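PDB 3EVY: putative type I restriction enzyme R protein from Bacteroides fragilis NCTC 9343, which is probably the subunit needed for ATP-driven DNA cleavage by a type I restriction system, present here as a fragment of its C-terminal region. Local coordinates for residues 25-30 against 82-87; 29-34 against 38-43; 52-57 against 86-91; 58-63 against 76-81. All coordinates share one frame; numbering follows the deposited sequence.

Contact 1: 25-30 against 82-87; sequences AEFLSY and ADYQSK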
loop_
_atom_site.group_PDB
_atom_site.type_symbol
_atom_site.label_atom_id
_atom_site.label_comp_id
_atom_site.label_asym_id
_atom_site.label_seq_id
_atom_site.Cartn_x
_atom_site.Cartn_y
_atom_site.Cartn_z
ATOM N N ALA A 25 -3.924 5.638 4.188
ATOM C CA ALA A 25 -3.813 7.031 4.657
ATOM C C ALA A 25 -2.806 7.070 5.769
ATOM O O ALA A 25 -2.105 8.072 5.948
ATOM C CB ALA A 25 -5.173 7.558 5.140
ATOM N N GLU A 26 -2.727 5.990 6.543
ATOM C CA GLU A 26 -1.668 5.884 7.515
ATOM C C GLU A 26 -0.300 5.681 6.876
ATOM O O GLU A 26 0.639 6.381 7.218
ATOM C CB GLU A 26 -1.947 4.781 8.525
ATOM C CG GLU A 26 -3.094 5.205 9.509
ATOM C CD GLU A 26 -4.035 4.062 9.891
ATOM O OE1 GLU A 26 -3.569 2.898 10.063
ATOM O OE2 GLU A 26 -5.251 4.340 10.013
ATOM N N PHE A 27 -0.181 4.721 5.957
ATOM C CA PHE A 27 1.051 4.560 5.146
ATOM C C PHE A 27 1.534 5.911 4.550
ATOM O O PHE A 27 2.696 6.246 4.653
ATOM C CB PHE A 27 0.781 3.594 3.987
ATOM C CG PHE A 27 1.947 3.435 3.038
ATOM C CD1 PHE A 27 2.941 2.504 3.273
ATOM C CD2 PHE A 27 2.022 4.204 1.887
ATOM C CE1 PHE A 27 4.048 2.367 2.362
ATOM C CE2 PHE A 27 3.072 4.070 0.992
ATOM C CZ PHE A 27 4.092 3.162 1.231
ATOM N N LEU A 28 0.646 6.620 3.891
ATOM C CA LEU A 28 0.958 7.932 3.291
ATOM C C LEU A 28 1.403 9.010 4.309
ATOM O O LEU A 28 2.162 9.907 3.970
ATOM C CB LEU A 28 -0.188 8.471 2.414
ATOM C CG LEU A 28 -0.450 7.652 1.170
ATOM C CD1 LEU A 28 -1.801 8.039 0.514
ATOM C CD2 LEU A 28 0.734 7.693 0.199
ATOM N N SER A 29 0.951 8.924 5.555
ATOM C CA SER A 29 1.421 9.902 6.568
ATOM C C SER A 29 2.866 9.614 6.984
ATOM O O SER A 29 3.522 10.478 7.561
ATOM C CB SER A 29 0.490 9.944 7.775
ATOM O OG SER A 29 0.616 8.702 8.437
ATOM N N TYR A 30 3.368 8.414 6.687
ATOM C CA TYR A 30 4.760 8.072 6.941
ATOM C C TYR A 30 5.629 8.272 5.710
ATOM O O TYR A 30 6.774 8.729 5.836
ATOM C CB TYR A 30 4.928 6.592 7.315
ATOM C CG TYR A 30 4.629 6.233 8.765
ATOM C CD1 TYR A 30 5.599 6.413 9.790
ATOM C CD2 TYR A 30 3.390 5.680 9.112
ATOM C CE1 TYR A 30 5.327 6.070 11.128
ATOM C CE2 TYR A 30 3.103 5.328 10.436
ATOM C CZ TYR A 30 4.073 5.519 11.437
ATOM O OH TYR A 30 3.743 5.159 12.736
ATOM N N ALA A 82 2.331 0.891 -7.835
ATOM C CA ALA A 82 3.447 0.157 -8.511
ATOM C C ALA A 82 4.822 0.779 -8.313
ATOM O O ALA A 82 5.825 0.078 -8.179
ATOM C CB ALA A 82 3.162 0.012 -9.987
ATOM N N ASP A 83 4.886 2.109 -8.330
ATOM C CA ASP A 83 6.126 2.824 -8.038
ATOM C C ASP A 83 6.612 2.600 -6.605
ATOM O O ASP A 83 7.783 2.392 -6.370
ATOM C CB ASP A 83 5.955 4.312 -8.376
ATOM C CG ASP A 83 5.776 4.556 -9.892
ATOM O OD1 ASP A 83 6.197 3.709 -10.704
ATOM O OD2 ASP A 83 5.173 5.571 -10.264
ATOM N N TYR A 84 5.716 2.602 -5.619
ATOM C CA TYR A 84 6.138 2.188 -4.284
ATOM C C TYR A 84 6.590 0.715 -4.303
ATOM O O TYR A 84 7.518 0.321 -3.598
ATOM C CB TYR A 84 4.990 2.344 -3.288
ATOM C CG TYR A 84 4.727 3.774 -2.817
ATOM C CD1 TYR A 84 5.584 4.401 -1.883
ATOM C CD2 TYR A 84 3.600 4.489 -3.280
ATOM C CE1 TYR A 84 5.313 5.673 -1.415
ATOM C CE2 TYR A 84 3.347 5.789 -2.833
ATOM C CZ TYR A 84 4.189 6.366 -1.905
ATOM O OH TYR A 84 3.932 7.651 -1.431
ATOM N N GLN A 85 5.923 -0.083 -5.124
ATOM C CA GLN A 85 6.200 -1.514 -5.142
ATOM C C GLN A 85 7.615 -1.750 -5.708
ATOM O O GLN A 85 8.363 -2.590 -5.205
ATOM C CB GLN A 85 5.151 -2.199 -5.960
ATOM C CG GLN A 85 5.124 -3.703 -5.837
ATOM C CD GLN A 85 4.164 -4.320 -6.838
ATOM O OE1 GLN A 85 4.421 -4.328 -8.040
ATOM N NE2 GLN A 85 3.069 -4.810 -6.362
ATOM N N SER A 86 8.031 -0.970 -6.705
ATOM C CA SER A 86 9.439 -1.135 -7.188
ATOM C C SER A 86 10.436 -0.958 -6.048
ATOM O O SER A 86 11.408 -1.737 -5.935
ATOM C CB SER A 86 9.788 -0.166 -8.321
ATOM O OG SER A 86 8.810 -0.315 -9.340
ATOM N N LYS A 87 10.200 0.044 -5.198
ATOM C CA LYS A 87 11.105 0.286 -4.046
ATOM C C LYS A 87 11.084 -0.888 -3.107
ATOM O O LYS A 87 12.118 -1.260 -2.498
ATOM C CB LYS A 87 10.694 1.533 -3.231
ATOM C CG LYS A 87 10.698 2.817 -3.982
ATOM C CD LYS A 87 12.134 3.265 -4.295
ATOM C CE LYS A 87 12.318 4.812 -4.284
ATOM N NZ LYS A 87 13.614 5.172 -5.036
#
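Phe27 and Tyr84 meet as a T-shaped pair in the middle of this small helical fragment: the edge of the phenylalanine ring is turned to the face of the tyrosine ring, with centroids 5.0 Å apart and planes at 80°. Tyr84 is the side chain to follow. Its CB leaves helix 78-91 in the direction of helix 12-30, and CG already lies near CZ of Phe27. Further out, CD1 of Tyr84 is 3.7 Å from CZ of Phe27, and CE1 of Tyr84 is 3.7 Å from CE2 of Phe27, so the CE2-CZ edge of Phe27 lies over the CD1-CE1 side of the tyrosine face, off its centre. At the tip, OH of Tyr84 sits 3.6 Å from CD2 of Leu28, whose side chain crosses the tyrosine at about a right angle. Phe27 reaches this place because its CG stands opposite the backbone N (chi1 176°), which sends the ring away from its own helix. Both rings are buried, and the contact between these two segments is van der Waals packing. Around the pair, helix 43-63 supplies Met56 against Phe27 and Phe53 against Tyr84, while Val34 and Val37 of the short helix 34-38 also pack on Tyr84.

Contact 2: 29-34 against 38-43; sequences SYFPTV and GNLESE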
loop_
_atom_site.group_PDB
_atom_site.type_symbol
_atom_site.label_atom_id
_atom_site.label_comp_id
_atom_site.label_asym_id
_atom_site.label_seq_id
_atom_site.Cartn_x
_atom_site.Cartn_y
_atom_site.Cartn_z
ATOM N N SER A 29 0.951 8.924 5.555
ATOM C CA SER A 29 1.421 9.902 6.568
ATOM C C SER A 29 2.866 9.614 6.984
ATOM O O SER A 29 3.522 10.478 7.561
ATOM C CB SER A 29 0.490 9.944 7.775
ATOM O OG SER A 29 0.616 8.702 8.437
ATOM N N TYR A 30 3.368 8.414 6.687
ATOM C CA TYR A 30 4.760 8.072 6.941
ATOM C C TYR A 30 5.629 8.272 5.710
ATOM O O TYR A 30 6.774 8.729 5.836
ATOM C CB TYR A 30 4.928 6.592 7.315
ATOM C CG TYR A 30 4.629 6.233 8.765
ATOM C CD1 TYR A 30 5.599 6.413 9.790
ATOM C CD2 TYR A 30 3.390 5.680 9.112
ATOM C CE1 TYR A 30 5.327 6.070 11.128
ATOM C CE2 TYR A 30 3.103 5.328 10.436
ATOM C CZ TYR A 30 4.073 5.519 11.437
ATOM O OH TYR A 30 3.743 5.159 12.736
ATOM N N PHE A 31 5.117 7.919 4.529
ATOM C CA PHE A 31 5.883 7.910 3.242
ATOM C C PHE A 31 5.051 8.625 2.218
ATOM O O PHE A 31 4.351 7.998 1.440
ATOM C CB PHE A 31 6.152 6.473 2.800
ATOM C CG PHE A 31 6.733 5.633 3.949
ATOM C CD1 PHE A 31 8.016 5.878 4.433
ATOM C CD2 PHE A 31 5.978 4.618 4.523
ATOM C CE1 PHE A 31 8.495 5.150 5.535
ATOM C CE2 PHE A 31 6.444 3.866 5.601
ATOM C CZ PHE A 31 7.700 4.115 6.104
ATOM N N PRO A 32 5.069 9.952 2.277
ATOM C CA PRO A 32 4.189 10.759 1.453
ATOM C C PRO A 32 4.409 10.624 -0.041
ATOM O O PRO A 32 3.496 10.872 -0.772
ATOM C CB PRO A 32 4.434 12.188 1.968
ATOM C CG PRO A 32 5.799 12.149 2.623
ATOM C CD PRO A 32 5.829 10.763 3.260
ATOM N N THR A 33 5.619 10.258 -0.496
ATOM C CA THR A 33 5.929 10.161 -1.894
ATOM C C THR A 33 6.867 8.961 -2.139
ATOM O O THR A 33 7.392 8.363 -1.225
ATOM C CB THR A 33 6.698 11.421 -2.402
ATOM O OG1 THR A 33 7.916 11.527 -1.638
ATOM C CG2 THR A 33 5.838 12.700 -2.226
ATOM N N VAL A 34 7.061 8.625 -3.384
ATOM C CA VAL A 34 7.965 7.474 -3.684
ATOM C C VAL A 34 9.399 7.832 -3.299
ATOM O O VAL A 34 10.102 7.051 -2.667
ATOM C CB VAL A 34 7.790 7.001 -5.106
ATOM C CG1 VAL A 34 8.857 5.925 -5.506
ATOM C CG2 VAL A 34 6.339 6.442 -5.287
ATOM N N GLY A 38 12.894 6.214 -0.901
ATOM C CA GLY A 38 14.318 6.325 -1.296
ATOM C C GLY A 38 15.186 7.046 -0.268
ATOM O O GLY A 38 16.322 6.687 -0.094
ATOM N N ASN A 39 14.672 8.052 0.430
ATOM C CA ASN A 39 15.476 8.797 1.418
ATOM C C ASN A 39 15.616 8.161 2.798
ATOM O O ASN A 39 16.372 8.679 3.663
ATOM C CB ASN A 39 14.920 10.217 1.587
ATOM C CG ASN A 39 15.125 11.058 0.348
ATOM O OD1 ASN A 39 16.012 10.746 -0.476
ATOM N ND2 ASN A 39 14.295 12.089 0.161
ATOM N N LEU A 40 14.884 7.084 3.057
ATOM C CA LEU A 40 14.968 6.421 4.362
ATOM C C LEU A 40 16.427 6.041 4.698
ATOM O O LEU A 40 17.153 5.547 3.847
ATOM C CB LEU A 40 14.063 5.189 4.403
ATOM C CG LEU A 40 12.572 5.515 4.255
ATOM C CD1 LEU A 40 11.745 4.213 4.388
ATOM C CD2 LEU A 40 12.099 6.572 5.275
ATOM N N GLU A 41 16.870 6.288 5.924
ATOM C CA GLU A 41 18.271 5.963 6.258
ATOM C C GLU A 41 18.412 4.848 7.303
ATOM O O GLU A 41 19.121 3.872 7.077
ATOM C CB GLU A 41 19.051 7.218 6.645
ATOM C CG GLU A 41 19.265 8.200 5.433
ATOM C CD GLU A 41 20.256 9.335 5.740
ATOM O OE1 GLU A 41 21.095 9.203 6.686
ATOM O OE2 GLU A 41 20.191 10.369 5.029
ATOM N N SER A 42 17.713 4.949 8.429
ATOM C CA SER A 42 17.832 3.869 9.376
ATOM C C SER A 42 17.254 2.549 8.839
ATOM O O SER A 42 16.256 2.533 8.074
ATOM C CB SER A 42 17.222 4.251 10.713
ATOM O OG SER A 42 15.832 4.380 10.631
ATOM N N GLU A 43 17.856 1.441 9.276
ATOM C CA GLU A 43 17.315 0.152 8.947
ATOM C C GLU A 43 15.930 -0.082 9.589
ATOM O O GLU A 43 15.103 -0.792 9.014
ATOM C CB GLU A 43 18.314 -0.992 9.235
ATOM C CG GLU A 43 18.574 -1.901 7.971
ATOM C CD GLU A 43 19.189 -1.133 6.753
ATOM O OE1 GLU A 43 19.676 0.032 6.880
ATOM O OE2 GLU A 43 19.183 -1.714 5.642
#
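Phe31 and Leu40 make the apolar half of this contact, which ties the chain leaving helix 12-30 to the loop that leads into helix 43-63. CE1 of Phe31 lies 3.6 Å from CD1 of Leu40 and 3.9 Å from CD2 of Leu40, so one corner of the ring faces both methyl branches. The side chains cross at about a right angle: CD2 sits near the ring plane at its edge, while CD1 comes in obliquely. With its CG set opposite the carbonyl carbon (chi1 -64°), Leu40 holds this fork toward the phenylalanine. One face of the Phe31 ring is covered from within its own segment by CB of Tyr30. Phe49 of helix 43-63 meets the Phe31 ring edge-to-face and also touches Leu40, so the pair is continued into that helix.

The polar half is a single backbone bond. Gly38 N donates to Val34 O over 3.4 Å, nearly straight at 166° but long and weak, and it spans the one turn of helix 34-38. That helix has Thr33 as its N-cap; Ser42, in turn, is the N-cap of helix 43-63, its OG bonded to Asp45 N. The chemistry therefore implies a connection in which side-chain caps begin both following helices, with hydrophobic contact and one weak bond between its two arms and no charged pair joining them.

Contact 3: 52-57 against 86-91; sequences LFRAML and SKYLDM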
loop_
_atom_site.group_PDB
_atom_site.type_symbol
_atom_site.label_atom_id
_atom_site.label_comp_id
_atom_site.label_asym_id
_atom_site.label_seq_id
_atom_site.Cartn_x
_atom_site.Cartn_y
_atom_site.Cartn_z
ATOM N N LEU A 52 4.919 -2.437 6.276
ATOM C CA LEU A 52 3.705 -1.765 5.946
ATOM C C LEU A 52 3.325 -2.026 4.513
ATOM O O LEU A 52 2.150 -2.192 4.190
ATOM C CB LEU A 52 3.779 -0.223 6.175
ATOM C CG LEU A 52 3.726 0.304 7.629
ATOM C CD1 LEU A 52 3.471 1.825 7.705
ATOM C CD2 LEU A 52 2.661 -0.426 8.441
ATOM N N PHE A 53 4.299 -1.942 3.626
ATOM C CA PHE A 53 3.920 -2.057 2.265
ATOM C C PHE A 53 3.489 -3.509 1.984
ATOM O O PHE A 53 2.593 -3.755 1.174
ATOM C CB PHE A 53 5.038 -1.666 1.335
ATOM C CG PHE A 53 4.579 -1.633 -0.114
ATOM C CD1 PHE A 53 3.917 -0.501 -0.614
ATOM C CD2 PHE A 53 4.761 -2.737 -0.937
ATOM C CE1 PHE A 53 3.482 -0.471 -1.952
ATOM C CE2 PHE A 53 4.288 -2.711 -2.295
ATOM C CZ PHE A 53 3.671 -1.559 -2.748
ATOM N N ARG A 54 4.173 -4.486 2.569
ATOM C CA ARG A 54 3.709 -5.918 2.386
ATOM C C ARG A 54 2.258 -6.133 2.749
ATOM O O ARG A 54 1.506 -6.783 2.031
ATOM C CB ARG A 54 4.549 -6.932 3.182
ATOM C CG ARG A 54 4.143 -8.413 2.857
ATOM C CD ARG A 54 5.081 -9.393 3.514
ATOM N NE ARG A 54 4.597 -10.736 3.212
ATOM C CZ ARG A 54 5.028 -11.846 3.805
ATOM N NH1 ARG A 54 5.987 -11.795 4.727
ATOM N NH2 ARG A 54 4.505 -13.009 3.435
ATOM N N ALA A 55 1.818 -5.572 3.849
ATOM C CA ALA A 55 0.420 -5.693 4.280
ATOM C C ALA A 55 -0.567 -4.996 3.360
ATOM O O ALA A 55 -1.681 -5.466 3.154
ATOM C CB ALA A 55 0.224 -5.094 5.787
ATOM N N MET A 56 -0.221 -3.796 2.908
ATOM C CA MET A 56 -1.064 -3.107 1.867
ATOM C C MET A 56 -1.077 -3.910 0.607
ATOM O O MET A 56 -2.132 -4.084 -0.029
ATOM C CB MET A 56 -0.433 -1.696 1.521
ATOM C CG MET A 56 -0.836 -0.509 2.472
ATOM S SD MET A 56 -0.660 1.050 1.535
ATOM C CE MET A 56 0.891 0.834 0.777
ATOM N N LEU A 57 0.095 -4.404 0.186
ATOM C CA LEU A 57 0.177 -5.136 -1.077
ATOM C C LEU A 57 -0.781 -6.422 -1.014
ATOM O O LEU A 57 -1.502 -6.739 -1.966
ATOM C CB LEU A 57 1.637 -5.547 -1.417
ATOM C CG LEU A 57 1.698 -6.620 -2.547
ATOM C CD1 LEU A 57 1.121 -6.069 -3.954
ATOM C CD2 LEU A 57 3.145 -7.153 -2.764
ATOM N N SER A 86 8.031 -0.970 -6.705
ATOM C CA SER A 86 9.439 -1.135 -7.188
ATOM C C SER A 86 10.436 -0.958 -6.048
ATOM O O SER A 86 11.408 -1.737 -5.935
ATOM C CB SER A 86 9.788 -0.166 -8.321
ATOM O OG SER A 86 8.810 -0.315 -9.340
ATOM N N LYS A 87 10.200 0.044 -5.198
ATOM C CA LYS A 87 11.105 0.286 -4.046
ATOM C C LYS A 87 11.084 -0.888 -3.107
ATOM O O LYS A 87 12.118 -1.260 -2.498
ATOM C CB LYS A 87 10.694 1.533 -3.231
ATOM C CG LYS A 87 10.698 2.817 -3.982
ATOM C CD LYS A 87 12.134 3.265 -4.295
ATOM C CE LYS A 87 12.318 4.812 -4.284
ATOM N NZ LYS A 87 13.614 5.172 -5.036
ATOM N N TYR A 88 9.890 -1.423 -2.903
ATOM C CA TYR A 88 9.701 -2.519 -1.981
ATOM C C TYR A 88 10.456 -3.757 -2.521
ATOM O O TYR A 88 11.209 -4.385 -1.777
ATOM C CB TYR A 88 8.208 -2.779 -1.828
ATOM C CG TYR A 88 7.843 -4.138 -1.238
ATOM C CD1 TYR A 88 7.878 -4.361 0.145
ATOM C CD2 TYR A 88 7.400 -5.166 -2.057
ATOM C CE1 TYR A 88 7.537 -5.613 0.703
ATOM C CE2 TYR A 88 7.004 -6.411 -1.526
ATOM C CZ TYR A 88 7.096 -6.640 -0.141
ATOM O OH TYR A 88 6.712 -7.896 0.371
ATOM N N LEU A 89 10.311 -4.051 -3.814
ATOM C CA LEU A 89 11.048 -5.170 -4.434
ATOM C C LEU A 89 12.594 -5.062 -4.339
ATOM O O LEU A 89 13.283 -6.075 -4.112
ATOM C CB LEU A 89 10.598 -5.399 -5.873
ATOM C CG LEU A 89 9.173 -5.917 -6.063
ATOM C CD1 LEU A 89 8.687 -5.706 -7.456
ATOM C CD2 LEU A 89 9.100 -7.392 -5.680
ATOM N N ASP A 90 13.141 -3.858 -4.478
ATOM C CA ASP A 90 14.582 -3.645 -4.281
ATOM C C ASP A 90 14.966 -3.757 -2.818
ATOM O O ASP A 90 16.091 -4.077 -2.480
ATOM C CB ASP A 90 15.003 -2.249 -4.737
ATOM C CG ASP A 90 14.725 -2.007 -6.190
ATOM O OD1 ASP A 90 14.295 -2.954 -6.871
ATOM O OD2 ASP A 90 14.909 -0.857 -6.657
ATOM N N MET A 91 14.031 -3.451 -1.948
ATOM C CA MET A 91 14.335 -3.248 -0.549
ATOM C C MET A 91 14.173 -4.515 0.273
ATOM O O MET A 91 14.612 -4.579 1.440
ATOM C CB MET A 91 13.366 -2.218 0.002
ATOM C CG MET A 91 13.905 -1.318 1.038
ATOM S SD MET A 91 13.235 0.270 0.619
ATOM C CE MET A 91 13.426 0.999 2.224
#
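Phe53 and Tyr88 both carry CG opposite the backbone N (chi1 162° for Tyr88), and these torsions send the two rings toward each other between the helices. The motif is a helix-helix crossing within an all-helical fold: segments 52-57 and 86-91 run in steeply inclined, largely opposed directions, at 124°, with axes 10.8 Å apart at their closest. That spacing leaves room for aromatic side chains between the backbones. The rings are neither stacked nor edge-to-face; their planes are 42° apart. CD2 of Phe53 does most of the touching, coming over one face of Tyr88 to 3.4 Å from CG of Tyr88 and 3.6 Å from CB of Tyr88.

Tyr88 carries nearly all of its segment's share of the buried surface, and its outer part rests on two other residues of helix 43-63. CD2 of Leu57 approaches CE2 of Tyr88 at 4.1 Å, the two side chains crossing at about a right angle. Phe81 packs on the Phe53 ring, while Phe49 and Val50 touch Tyr88. Along Arg54, it is the aliphatic chain that meets the tyrosine, before the guanidinium leads away: CG of Arg54 is 3.6 Å from OH of Tyr88.

Contact 4: 58-63 against 76-81; sequences RLRNEV and IEEQRF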
loop_
_atom_site.group_PDB
_atom_site.type_symbol
_atom_site.label_atom_id
_atom_site.label_comp_id
_atom_site.label_asym_id
_atom_site.label_seq_id
_atom_site.Cartn_x
_atom_site.Cartn_y
_atom_site.Cartn_z
ATOM N N ARG A 58 -0.780 -7.117 0.111
ATOM C CA ARG A 58 -1.590 -8.354 0.275
ATOM C C ARG A 58 -3.067 -8.032 0.284
ATOM O O ARG A 58 -3.883 -8.758 -0.342
ATOM C CB ARG A 58 -1.176 -9.090 1.563
ATOM C CG ARG A 58 0.171 -9.807 1.441
ATOM C CD ARG A 58 0.653 -10.467 2.732
ATOM N NE ARG A 58 -0.302 -11.485 3.195
ATOM C CZ ARG A 58 -0.304 -12.765 2.800
ATOM N NH1 ARG A 58 0.613 -13.233 1.942
ATOM N NH2 ARG A 58 -1.245 -13.585 3.282
ATOM N N LEU A 59 -3.423 -6.899 0.891
ATOM C CA LEU A 59 -4.806 -6.522 1.012
ATOM C C LEU A 59 -5.295 -6.001 -0.360
ATOM O O LEU A 59 -6.432 -6.261 -0.806
ATOM C CB LEU A 59 -4.955 -5.452 2.106
ATOM C CG LEU A 59 -6.297 -4.839 2.460
ATOM C CD1 LEU A 59 -7.388 -5.919 2.566
ATOM C CD2 LEU A 59 -6.158 -4.096 3.869
ATOM N N ARG A 60 -4.443 -5.268 -1.038
ATOM C CA ARG A 60 -4.770 -4.834 -2.393
ATOM C C ARG A 60 -5.027 -6.059 -3.301
ATOM O O ARG A 60 -5.959 -6.073 -4.073
ATOM C CB ARG A 60 -3.690 -3.986 -2.977
ATOM C CG ARG A 60 -4.095 -3.229 -4.242
ATOM C CD ARG A 60 -3.579 -1.829 -4.146
ATOM N NE ARG A 60 -3.860 -1.079 -5.332
ATOM C CZ ARG A 60 -4.065 0.222 -5.388
ATOM N NH1 ARG A 60 -4.360 0.751 -6.541
ATOM N NH2 ARG A 60 -4.077 0.972 -4.297
ATOM N N ASN A 61 -4.207 -7.084 -3.210
ATOM C CA ASN A 61 -4.383 -8.270 -4.077
ATOM C C ASN A 61 -5.657 -9.017 -3.710
ATOM O O ASN A 61 -6.364 -9.579 -4.556
ATOM C CB ASN A 61 -3.134 -9.171 -3.971
ATOM C CG ASN A 61 -2.054 -8.717 -4.922
ATOM O OD1 ASN A 61 -2.386 -8.109 -5.943
ATOM N ND2 ASN A 61 -0.771 -8.918 -4.569
ATOM N N GLU A 62 -5.996 -8.955 -2.433
ATOM C CA GLU A 62 -7.162 -9.575 -1.877
ATOM C C GLU A 62 -8.442 -8.916 -2.388
ATOM O O GLU A 62 -9.337 -9.604 -2.862
ATOM C CB GLU A 62 -7.070 -9.464 -0.312
ATOM C CG GLU A 62 -8.301 -9.920 0.427
ATOM C CD GLU A 62 -8.036 -10.373 1.888
ATOM O OE1 GLU A 62 -8.844 -11.175 2.361
ATOM O OE2 GLU A 62 -7.079 -9.924 2.575
ATOM N N VAL A 63 -8.527 -7.591 -2.345
ATOM C CA VAL A 63 -9.673 -6.905 -3.015
ATOM C C VAL A 63 -9.730 -7.103 -4.513
ATOM O O VAL A 63 -10.797 -7.104 -5.064
ATOM C CB VAL A 63 -9.825 -5.380 -2.632
ATOM C CG1 VAL A 63 -9.914 -5.244 -1.094
ATOM C CG2 VAL A 63 -8.673 -4.593 -3.184
ATOM N N ILE A 76 -4.566 5.799 -3.513
ATOM C CA ILE A 76 -3.338 5.506 -4.231
ATOM C C ILE A 76 -3.643 4.904 -5.547
ATOM O O ILE A 76 -4.244 3.796 -5.626
ATOM C CB ILE A 76 -2.329 4.552 -3.434
ATOM C CG1 ILE A 76 -2.181 5.013 -1.980
ATOM C CG2 ILE A 76 -0.919 4.601 -4.107
ATOM C CD1 ILE A 76 -1.173 4.161 -1.122
ATOM N N GLU A 77 -3.228 5.585 -6.593
ATOM C CA GLU A 77 -3.523 5.109 -7.934
ATOM C C GLU A 77 -2.683 3.851 -8.194
ATOM O O GLU A 77 -1.630 3.682 -7.580
ATOM C CB GLU A 77 -3.086 6.203 -8.939
ATOM C CG GLU A 77 -4.111 7.313 -9.058
ATOM C CD GLU A 77 -3.736 8.323 -10.117
ATOM O OE1 GLU A 77 -2.613 8.212 -10.662
ATOM O OE2 GLU A 77 -4.567 9.239 -10.387
ATOM N N GLU A 78 -3.132 3.003 -9.136
ATOM C CA GLU A 78 -2.383 1.761 -9.484
ATOM C C GLU A 78 -0.940 2.017 -9.827
ATOM O O GLU A 78 -0.039 1.357 -9.279
ATOM C CB GLU A 78 -3.053 1.036 -10.648
ATOM C CG GLU A 78 -4.227 0.201 -10.195
ATOM C CD GLU A 78 -3.822 -0.884 -9.158
ATOM O OE1 GLU A 78 -2.784 -1.566 -9.294
ATOM O OE2 GLU A 78 -4.533 -0.999 -8.167
ATOM N N GLN A 79 -0.701 3.001 -10.712
ATOM C CA GLN A 79 0.676 3.334 -11.120
ATOM C C GLN A 79 1.568 3.794 -9.965
ATOM O O GLN A 79 2.693 3.253 -9.760
ATOM C CB GLN A 79 0.677 4.365 -12.248
ATOM C CG GLN A 79 2.107 4.594 -12.847
ATOM C CD GLN A 79 2.810 3.283 -13.251
ATOM O OE1 GLN A 79 2.318 2.533 -14.107
ATOM N NE2 GLN A 79 3.939 2.990 -12.609
ATOM N N ARG A 80 1.088 4.802 -9.225
ATOM C CA ARG A 80 1.745 5.258 -8.007
ATOM C C ARG A 80 2.047 4.063 -7.069
ATOM O O ARG A 80 3.156 3.938 -6.504
ATOM C CB ARG A 80 0.848 6.279 -7.299
ATOM C CG ARG A 80 1.461 6.853 -5.977
ATOM C CD ARG A 80 2.746 7.708 -6.171
ATOM N NE ARG A 80 2.624 8.929 -6.981
ATOM C CZ ARG A 80 2.389 10.158 -6.468
ATOM N NH1 ARG A 80 2.234 10.356 -5.149
ATOM N NH2 ARG A 80 2.309 11.219 -7.269
ATOM N N PHE A 81 1.065 3.179 -6.924
ATOM C CA PHE A 81 1.222 2.036 -5.987
ATOM C C PHE A 81 2.349 1.155 -6.511
ATOM O O PHE A 81 3.171 0.717 -5.743
ATOM C CB PHE A 81 -0.076 1.210 -5.950
ATOM C CG PHE A 81 -0.109 0.213 -4.830
ATOM C CD1 PHE A 81 -0.497 0.628 -3.527
ATOM C CD2 PHE A 81 0.302 -1.107 -5.030
ATOM C CE1 PHE A 81 -0.489 -0.251 -2.476
ATOM C CE2 PHE A 81 0.278 -2.017 -3.952
ATOM C CZ PHE A 81 -0.122 -1.587 -2.686
#
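Arg60 lies over Phe81, its CD 3.7 Å from the ring centroid in a CH-pi contact and its guanidinium stacked nearly flat beyond it, the planes 21° apart. In this all-helical fold the side chain joins two helices by a salt bridge and a cation-pi stack: from helix 43-63 it reaches the start of helix 78-91, where Glu77 is the N-cap. CG opposite the backbone N (chi1 -166°) sends the chain toward segment 76-81, a bend at chi2 follows, and CZ ends 4.4 Å from the Phe81 centroid, an off-centre cation-pi geometry.

The edges of the guanidinium do the polar work. NE gives a hydrogen bond to OE2 of Glu78 at 2.9 Å, on the syn side of the carboxylate though 33° out of its plane; NH1 completes the salt bridge with the same oxygen at a modelled distance too short to be taken literally. OE1 of Glu78 has a second partner in Lys64, so the carboxylate sits between two positive groups and would probably stay ionised. Stack and bonds together fix the rotation of the buried guanidinium. At its far end, both terminal nitrogens converge on one backbone oxygen from the same face of the carbonyl plane: Ile76 O is 3.2 Å from Arg60 NH1 and 3.1 Å from Arg60 NH2.

Contact 1 lies deepest, with its centre about 5 Å from the centre of the chain, and contact 2 is the most peripheral, about 13 Å out. Contacts 3 and 4 join the same two helices, 43-63 and 78-91, whereas contact 1 brings helix 12-30 against 78-91 and contact 2 closes the connection between 12-30 and 43-63. Aromatic rings carry contacts 1 and 3; contact 4 alone adds a salt bridge, from a buried arginine to a partly exposed glutamate, and contact 2 relies on one weak backbone bond beside an apolar pair. Aromatic packing continues between them: Phe53 touches both Tyr84 and Phe81. A probable hydrogen bond from Tyr84 OH to Phe31 O links contacts 1 and 2.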